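Local coordinates for protein putative glycosyl hydrolase (Parabacteroides distasonis, PDB 4QHZ) that binds magnesium and is probably a glycoside hydrolase of the 3-keto-disaccharide hydrolase family, at residues P138-G143 with S147-S152. Residues are numbered along the deposited sequence; the frame is centred on the assembly and turned at random.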
# COMPACT_ATOMS: atom_id res chain seq x y z
N PRO C 138 31.26 -13.23 -1.28
CA PRO C 138 30.01 -13.64 -0.64
C PRO C 138 29.89 -13.15 0.81
O PRO C 138 30.89 -12.91 1.48
CB PRO C 138 30.07 -15.17 -0.69
CG PRO C 138 31.50 -15.51 -0.88
CD PRO C 138 32.15 -14.36 -1.58
N THR C 139 28.65 -12.96 1.25
CA THR C 139 28.36 -12.58 2.63
C THR C 139 26.92 -13.00 2.91
O THR C 139 26.27 -13.61 2.06
CB THR C 139 28.57 -11.07 2.86
OG1 THR C 139 28.47 -10.77 4.26
CG2 THR C 139 27.54 -10.23 2.08
N TYR C 140 26.40 -12.68 4.10
CA TYR C 140 25.00 -12.99 4.38
C TYR C 140 24.12 -12.09 3.51
O TYR C 140 24.35 -10.87 3.43
CB TYR C 140 24.64 -12.91 5.87
CG TYR C 140 25.15 -11.73 6.68
CD1 TYR C 140 26.36 -11.80 7.36
CD2 TYR C 140 24.38 -10.58 6.83
CE1 TYR C 140 26.82 -10.74 8.13
CE2 TYR C 140 24.83 -9.52 7.60
CZ TYR C 140 26.04 -9.60 8.25
OH TYR C 140 26.49 -8.56 9.02
N VAL C 141 23.13 -12.70 2.86
CA VAL C 141 22.43 -12.05 1.75
C VAL C 141 21.54 -10.91 2.22
O VAL C 141 21.34 -9.94 1.48
CB VAL C 141 21.60 -13.06 0.90
CG1 VAL C 141 22.53 -14.07 0.25
CG2 VAL C 141 20.52 -13.76 1.73
N ASN C 142 21.00 -11.01 3.43
CA ASN C 142 20.18 -9.93 3.99
C ASN C 142 21.03 -8.75 4.47
O ASN C 142 20.48 -7.75 4.93
CB ASN C 142 19.25 -10.45 5.11
CG ASN C 142 20.00 -11.02 6.29
OD1 ASN C 142 21.06 -11.66 6.14
ND2 ASN C 142 19.48 -10.80 7.49
N GLY C 143 22.35 -8.86 4.37
CA GLY C 143 23.25 -7.75 4.69
C GLY C 143 24.25 -7.41 3.60
O GLY C 143 25.24 -6.73 3.85
N SER C 147 21.08 -4.05 0.36
CA SER C 147 20.10 -4.52 1.32
C SER C 147 19.64 -3.35 2.16
O SER C 147 20.37 -2.37 2.31
CB SER C 147 20.69 -5.62 2.23
OG SER C 147 21.75 -5.13 3.04
N ILE C 148 18.41 -3.43 2.65
CA ILE C 148 18.02 -2.67 3.82
C ILE C 148 18.52 -3.54 4.96
O ILE C 148 17.98 -4.62 5.21
CB ILE C 148 16.50 -2.40 3.92
CG1 ILE C 148 15.97 -1.76 2.63
CG2 ILE C 148 16.19 -1.50 5.10
CD1 ILE C 148 16.81 -0.61 2.10
N TYR C 149 19.59 -3.08 5.61
CA TYR C 149 20.50 -3.97 6.35
C TYR C 149 19.77 -4.92 7.31
O TYR C 149 19.11 -4.49 8.26
CB TYR C 149 21.54 -3.14 7.10
CG TYR C 149 22.57 -3.98 7.81
CD1 TYR C 149 23.52 -4.70 7.11
CD2 TYR C 149 22.57 -4.06 9.20
CE1 TYR C 149 24.46 -5.48 7.77
CE2 TYR C 149 23.50 -4.82 9.86
CZ TYR C 149 24.45 -5.53 9.14
OH TYR C 149 25.37 -6.30 9.81
N LYS C 150 19.91 -6.22 7.01
CA LYS C 150 19.36 -7.34 7.80
C LYS C 150 17.82 -7.40 7.85
O LYS C 150 17.25 -8.05 8.72
CB LYS C 150 19.95 -7.35 9.22
CG LYS C 150 21.37 -7.89 9.27
CD LYS C 150 21.80 -8.23 10.69
CE LYS C 150 23.13 -8.97 10.70
NZ LYS C 150 23.41 -9.55 12.05
N GLN C 151 17.16 -6.72 6.92
CA GLN C 151 15.71 -6.77 6.82
C GLN C 151 15.26 -7.29 5.47
O GLN C 151 14.46 -8.21 5.41
CB GLN C 151 15.10 -5.38 7.03
CG GLN C 151 15.22 -4.86 8.44
CD GLN C 151 14.62 -3.48 8.60
OE1 GLN C 151 13.74 -3.08 7.84
NE2 GLN C 151 15.08 -2.74 9.60
N SER C 152 15.78 -6.68 4.40
CA SER C 152 15.31 -6.93 3.04
C SER C 152 16.47 -7.25 2.12
O SER C 152 17.34 -6.41 1.88
CB SER C 152 14.55 -5.72 2.52
OG SER C 152 13.44 -5.44 3.35
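Tyr140 and Tyr149 meet through their hydroxyls, OH to OH at 2.6 Å, a hydrogen bond that either could donate. The Tyr149 oxygen lies in the plane of the Tyr140 ring, at its edge. At the backbone, Lys150 N bonds to Asn142 O, 2.6 Å but bent to 138° at the hydrogen. Both segments belong to one long loop between strands 127-131 and 165-177 of a concanavalin-like fold. Residues 147-152 include a classic beta bulge, where Gln151 N and Ser152 N both bond to Ile148 O. Tyr149 also leans on Glu128, a magnesium ligand, and its side chain stays about 6 Å from the ion. A phenylalanine in place of Tyr140 keeps the ring but would probably leave the Tyr149 hydroxyl without this partner. The aliphatic part of Lys150 crosses Tyr140 obliquely, CE 3.6 Å from CE2 of that ring, and its extended chain carries NZ to a hydrogen bond with Trp210 O and a salt bridge with Glu24 of the second subunit. With CG between N and the carbonyl carbon (chi1 62°), Asn142 sets ND2 3.5 Å from Lys150 CA, while its amide bonds Ser23 and Phe25 of that subunit. Gly143 CA packs 3.9 Å from Tyr149 CD1, where a side chain would collide with Tyr140.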